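Local coordinates for ABC transporter substrate-binding protein (Rhizobium radiobacter, PDB 6TFX) that binds the mannityl-opine mannopinic acid and, as a solute-binding protein, probably hands it to an ABC transporter for uptake into the bacterium, at residues Q398-S402 and V412-C418; E249-I255 and I381-A387. All coordinates share one frame; numbering follows the deposited sequence.

Contact 1 (Q398-S402 and V412-C418). With MG (magnesium ion), chain G.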
# COMPACT_ATOMS: atom_id res chain seq x y z
N GLN A 398 8.57 -2.36 -8.77
CA GLN A 398 8.64 -1.18 -7.90
C GLN A 398 9.76 -1.22 -6.86
O GLN A 398 10.37 -0.18 -6.56
CB GLN A 398 7.27 -0.99 -7.22
CG GLN A 398 6.18 -0.69 -8.28
CD GLN A 398 4.84 -0.43 -7.65
OE1 GLN A 398 4.75 0.09 -6.55
NE2 GLN A 398 3.78 -0.76 -8.37
N PHE A 399 9.99 -2.39 -6.28
CA PHE A 399 10.99 -2.50 -5.21
C PHE A 399 12.37 -2.94 -5.69
O PHE A 399 13.36 -2.68 -4.97
CB PHE A 399 10.51 -3.52 -4.17
CG PHE A 399 9.43 -2.99 -3.28
CD1 PHE A 399 9.76 -2.29 -2.11
CD2 PHE A 399 8.09 -3.16 -3.61
CE1 PHE A 399 8.75 -1.79 -1.28
CE2 PHE A 399 7.08 -2.62 -2.79
CZ PHE A 399 7.41 -1.97 -1.61
N TYR A 400 12.47 -3.65 -6.83
CA TYR A 400 13.75 -4.25 -7.20
C TYR A 400 14.29 -3.97 -8.61
O TYR A 400 15.45 -4.31 -8.84
CB TYR A 400 13.68 -5.78 -6.98
CG TYR A 400 13.15 -6.16 -5.61
CD1 TYR A 400 13.81 -5.76 -4.45
CD2 TYR A 400 11.98 -6.91 -5.48
CE1 TYR A 400 13.31 -6.08 -3.19
CE2 TYR A 400 11.47 -7.24 -4.22
CZ TYR A 400 12.12 -6.79 -3.08
OH TYR A 400 11.62 -7.11 -1.84
N HIS A 401 13.50 -3.38 -9.53
CA HIS A 401 14.06 -3.10 -10.86
C HIS A 401 14.91 -1.83 -10.76
O HIS A 401 14.53 -0.90 -10.05
CB HIS A 401 12.93 -2.91 -11.88
CG HIS A 401 13.44 -2.80 -13.29
ND1 HIS A 401 14.00 -1.64 -13.77
CD2 HIS A 401 13.51 -3.76 -14.25
CE1 HIS A 401 14.35 -1.90 -15.03
NE2 HIS A 401 14.06 -3.16 -15.36
N SER A 402 16.07 -1.80 -11.43
CA SER A 402 16.95 -0.63 -11.28
C SER A 402 16.31 0.71 -11.68
O SER A 402 16.74 1.76 -11.17
CB SER A 402 18.28 -0.83 -12.01
OG SER A 402 18.02 -0.74 -13.40
N VAL A 412 10.87 4.59 -7.52
CA VAL A 412 9.65 4.16 -6.87
C VAL A 412 10.04 3.82 -5.43
O VAL A 412 10.21 4.74 -4.61
CB VAL A 412 8.85 3.05 -7.60
CG1 VAL A 412 7.43 2.97 -7.05
CG2 VAL A 412 8.81 3.29 -9.12
N VAL A 413 10.26 2.51 -5.15
CA VAL A 413 10.60 2.11 -3.78
C VAL A 413 11.77 1.09 -3.77
O VAL A 413 11.84 0.25 -2.86
CB VAL A 413 9.36 1.58 -3.00
CG1 VAL A 413 8.47 2.74 -2.55
CG2 VAL A 413 8.55 0.60 -3.84
N ASN A 414 12.73 1.26 -4.72
CA ASN A 414 13.88 0.36 -4.76
C ASN A 414 14.94 0.99 -3.85
O ASN A 414 15.87 1.67 -4.32
CB ASN A 414 14.37 0.11 -6.18
CG ASN A 414 15.59 -0.80 -6.27
OD1 ASN A 414 16.18 -1.20 -5.24
ND2 ASN A 414 15.99 -1.13 -7.51
N PHE A 415 14.76 0.75 -2.56
CA PHE A 415 15.68 1.29 -1.54
C PHE A 415 17.00 0.55 -1.49
O PHE A 415 17.98 1.10 -0.98
CB PHE A 415 15.03 1.19 -0.16
CG PHE A 415 13.75 1.98 -0.08
CD1 PHE A 415 13.76 3.38 -0.13
CD2 PHE A 415 12.52 1.34 0.05
CE1 PHE A 415 12.57 4.11 -0.07
CE2 PHE A 415 11.34 2.07 0.14
CZ PHE A 415 11.37 3.44 0.04
N SER A 416 17.02 -0.70 -1.96
CA SER A 416 18.25 -1.49 -1.92
C SER A 416 19.20 -1.15 -3.05
O SER A 416 20.36 -1.54 -3.00
CB SER A 416 17.92 -2.98 -1.98
OG SER A 416 17.31 -3.29 -3.22
N HIS A 417 18.70 -0.43 -4.09
CA HIS A 417 19.48 -0.12 -5.29
C HIS A 417 19.81 -1.41 -6.07
O HIS A 417 20.83 -1.52 -6.75
CB HIS A 417 20.72 0.74 -4.97
CG HIS A 417 20.34 2.10 -4.45
ND1 HIS A 417 20.49 3.23 -5.22
CD2 HIS A 417 19.83 2.45 -3.24
CE1 HIS A 417 20.04 4.24 -4.47
NE2 HIS A 417 19.65 3.83 -3.27
N CYS A 418 18.89 -2.40 -5.97
CA CYS A 418 18.99 -3.70 -6.63
C CYS A 418 19.03 -3.49 -8.16
O CYS A 418 18.30 -2.64 -8.68
CB CYS A 418 17.79 -4.55 -6.21
SG CYS A 418 17.69 -6.17 -7.03
MG MG G . 19.32 -6.82 -5.78
O HOH W 1 14.72 -2.62 -2.60
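Asn414 reaches across to the end of helix 392-400 and shows how one side chain can tie a loop back onto the helix it follows. Its backbone begins the contact: CA lies 3.1 Å from Phe399 O in a CA-H...O contact, and CB stays close to the same carbonyl. With CG anti to the backbone N (chi1 179°), the amide is carried alongside the last helical residues, and ND2 reaches His401 O just after them. There its two ends divide the work. OD1 turns back to its own loop and accepts Cys418 N on an in-plane lone pair at 3.1 Å, with a weak bond from His417 N as well. ND2 gives one hydrogen to Cys418 O (3.0 Å) and the other to His401 O (2.9 Å). Both acceptors lie near the amide plane, which should fix the group's rotation, although ND2 approaches His401 O from above the carbonyl plane, 71° out of it.

Nearer the start of the loop, Val413 N donates to Gln398 O at 3.0 Å. The CG2 methyl of Val413 stands over the middle of the Phe399 ring, a CH-pi contact 3.4 Å from the centroid. The amide oxygen OE1 of Gln398 is hydrogen-bonded by Arg388 NE. A water receives the Ser416 N-H and donates to Phe399 O, adding an indirect link.

Cys418, with CB and SG both near Tyr400 O, binds magnesium through SG, and Cys453 SG supplies a second ligand. The loop makes an inverse gamma turn centred on Asn414 and, tied to the helix end by that residue's amide, leads into a two-cysteine metal site.

Contact 2 (E249-I255 and I381-A387). With N72 ((2~{R})-2-[[(3~{R},4~{R},5~{S})-3,4,5,6-tetrakis(oxidanyl)-2-oxidanylidene-hexyl]amino]pentanedioic acid), chain C.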
# COMPACT_ATOMS: atom_id res chain seq x y z
N GLU A 249 0.51 -7.28 4.16
CA GLU A 249 1.61 -6.42 3.73
C GLU A 249 2.92 -7.07 4.14
O GLU A 249 3.07 -7.45 5.31
CB GLU A 249 1.48 -5.05 4.42
CG GLU A 249 0.22 -4.31 3.99
CD GLU A 249 0.15 -2.95 4.67
OE1 GLU A 249 -0.26 -2.89 5.85
OE2 GLU A 249 0.53 -1.95 4.02
N LEU A 250 3.85 -7.24 3.19
CA LEU A 250 5.14 -7.88 3.51
C LEU A 250 6.13 -6.84 3.97
O LEU A 250 6.35 -5.84 3.26
CB LEU A 250 5.71 -8.59 2.27
CG LEU A 250 7.13 -9.19 2.36
CD1 LEU A 250 7.25 -10.23 3.46
CD2 LEU A 250 7.54 -9.77 1.03
N ASN A 251 6.80 -7.13 5.11
CA ASN A 251 7.84 -6.29 5.67
C ASN A 251 9.18 -6.86 5.27
O ASN A 251 9.39 -8.07 5.41
CB ASN A 251 7.74 -6.31 7.21
CG ASN A 251 6.35 -5.97 7.68
OD1 ASN A 251 5.62 -6.82 8.23
ND2 ASN A 251 5.94 -4.74 7.42
N LEU A 252 10.07 -6.01 4.76
CA LEU A 252 11.42 -6.47 4.41
C LEU A 252 12.41 -5.46 4.92
O LEU A 252 12.07 -4.27 5.02
CB LEU A 252 11.61 -6.50 2.89
CG LEU A 252 10.78 -7.54 2.13
CD1 LEU A 252 9.77 -6.85 1.20
CD2 LEU A 252 11.69 -8.43 1.31
N LEU A 253 13.66 -5.90 5.12
CA LEU A 253 14.79 -4.99 5.36
C LEU A 253 15.43 -4.84 3.99
O LEU A 253 16.03 -5.81 3.48
CB LEU A 253 15.83 -5.64 6.31
CG LEU A 253 15.37 -5.82 7.74
CD1 LEU A 253 16.32 -6.76 8.49
CD2 LEU A 253 15.30 -4.46 8.43
N HIS A 254 15.26 -3.65 3.35
CA HIS A 254 15.87 -3.37 2.05
C HIS A 254 17.23 -2.78 2.37
O HIS A 254 17.30 -1.75 3.04
CB HIS A 254 15.05 -2.33 1.28
CG HIS A 254 13.70 -2.85 0.93
ND1 HIS A 254 13.48 -3.55 -0.24
CD2 HIS A 254 12.54 -2.77 1.63
CE1 HIS A 254 12.20 -3.89 -0.23
NE2 HIS A 254 11.58 -3.44 0.87
N ILE A 255 18.30 -3.43 1.91
CA ILE A 255 19.67 -2.98 2.26
C ILE A 255 20.26 -2.23 1.08
O ILE A 255 20.32 -2.81 -0.01
CB ILE A 255 20.57 -4.21 2.61
CG1 ILE A 255 20.00 -5.03 3.81
CG2 ILE A 255 22.03 -3.76 2.87
CD1 ILE A 255 20.70 -6.49 3.87
N ILE A 381 19.58 1.10 5.53
CA ILE A 381 18.67 -0.05 5.50
C ILE A 381 17.30 0.55 5.73
O ILE A 381 17.17 1.46 6.53
CB ILE A 381 19.00 -1.08 6.61
CG1 ILE A 381 20.44 -1.62 6.46
CG2 ILE A 381 17.98 -2.27 6.54
CD1 ILE A 381 20.92 -2.46 7.76
N VAL A 382 16.29 0.04 5.04
CA VAL A 382 14.93 0.55 5.16
C VAL A 382 14.00 -0.60 5.49
O VAL A 382 13.91 -1.55 4.71
CB VAL A 382 14.49 1.25 3.82
CG1 VAL A 382 13.01 1.65 3.88
CG2 VAL A 382 15.37 2.47 3.51
N LEU A 383 13.30 -0.52 6.63
CA LEU A 383 12.31 -1.54 7.01
C LEU A 383 10.98 -0.98 6.44
O LEU A 383 10.42 -0.02 7.00
CB LEU A 383 12.26 -1.70 8.55
CG LEU A 383 11.11 -2.58 9.05
CD1 LEU A 383 11.25 -4.00 8.52
CD2 LEU A 383 11.04 -2.55 10.57
N TYR A 384 10.49 -1.58 5.36
CA TYR A 384 9.30 -1.09 4.66
C TYR A 384 8.30 -2.25 4.61
O TYR A 384 8.69 -3.41 4.37
CB TYR A 384 9.69 -0.72 3.22
CG TYR A 384 8.75 0.26 2.55
CD1 TYR A 384 8.90 1.64 2.72
CD2 TYR A 384 7.70 -0.20 1.74
CE1 TYR A 384 8.04 2.54 2.09
CE2 TYR A 384 6.83 0.70 1.12
CZ TYR A 384 6.98 2.06 1.33
OH TYR A 384 6.19 2.97 0.68
N GLY A 385 7.02 -1.94 4.78
CA GLY A 385 5.99 -2.98 4.73
C GLY A 385 4.89 -2.56 3.77
O GLY A 385 4.30 -1.49 3.94
N ALA A 386 4.61 -3.39 2.76
CA ALA A 386 3.58 -3.00 1.78
C ALA A 386 3.11 -4.20 1.00
O ALA A 386 3.79 -5.24 0.97
CB ALA A 386 4.16 -2.00 0.79
N ALA A 387 1.97 -4.03 0.33
CA ALA A 387 1.45 -4.99 -0.64
C ALA A 387 1.16 -4.21 -1.93
O ALA A 387 0.96 -2.99 -1.88
CB ALA A 387 0.18 -5.68 -0.14
OAB N72 C . 4.19 -4.43 11.76
CAF N72 C . 4.39 -4.04 10.39
CAG N72 C . 3.78 -2.67 9.94
OAC N72 C . 2.84 -2.17 10.83
CAH N72 C . 3.47 -2.67 8.44
OAM N72 C . 3.43 -3.83 7.70
CAI N72 C . 2.36 -2.07 7.61
OAD N72 C . 1.15 -2.04 8.34
CAJ N72 C . 2.79 -0.82 6.89
OAE N72 C . 4.01 -0.67 6.64
CAK N72 C . 1.74 0.27 6.52
N N72 C . 1.55 0.34 5.09
CA N72 C . 1.90 1.49 4.34
C N72 C . 2.77 2.53 4.98
O N72 C . 4.05 2.72 5.02
CB N72 C . 2.30 1.07 2.92
CG N72 C . 3.20 1.98 2.09
CD N72 C . 2.98 1.84 0.58
OE1 N72 C . 1.85 1.53 0.10
OE2 N72 C . 3.95 2.07 -0.18
OXT N72 C . 1.92 3.30 5.47
O HOH W 2 0.27 -2.01 1.35
O HOH W 3 8.62 -3.72 1.52
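Leu253 and Leu383 face each other in an antiparallel beta ladder, six bridges long, that pairs strands 240-255 and 381-386 within a sheet of this periplasmic binding protein. Six backbone hydrogen bonds join the strands, the straightest from His254 N to Val382 O (2.8 Å, 172° at the hydrogen). Relief on the two faces differs. Along the face carrying Asn251, Leu253 and Ile255, the CD2 methyl of Leu253 fits between Ile381 CG2 at 3.9 Å and Leu383 CD1 at 4.1 Å, and helix 340-353 packs over the leucines. Further along, the side chain of Asn251 lies across Gly385; probably because Gly385 has no side chain, Asn251 CA and Gly385 CA come within 3.9 Å.

The other face carries His254 and Tyr384. The His254 ring sets CD2 3.9 Å from Tyr384 CB, while a water bridges His254 NE2 and Tyr384 O. At the ligand end of the ladder, the extended Glu249 divides its carboxylate: OE1 accepts the ligand hydroxyl OAD and OE2 its nitrogen N, at 2.7 Å. Tyr384, its CG anti to the backbone N (chi1 -158°), sends its ring out to the ligand's glutamate-derived end; its hydroxyl, also hydrogen-bonded with Arg375, donates from OH to carboxylate oxygen OE2 of mannopinic acid at 2.6 Å, in the plane of the ring.

In the fold
Both contacts are largely buried, but contact 2 is nearer the chain's centre (about 12 Å between centres, against about 16 Å for contact 1), and all its touching residues are buried, whereas contact 1 includes a few partly exposed ones. Strand 381-386 of contact 2 is followed, after a short connection, by helix 392-400 of contact 1, and the two contacts meet where Phe399 CD1 lies 3.5 Å from His254 CE1, with Tyr384 CD2 beside Phe399 CE1. Repeating main-chain bonds hold contact 2, and some of its side chains bind mannopinic acid; in contact 1, a loop without regular structure is held by one side-chain amide, a backbone bond and a water, and leads to magnesium. Ile255 of contact 2 shares a backbone hydrogen bond with Cys453.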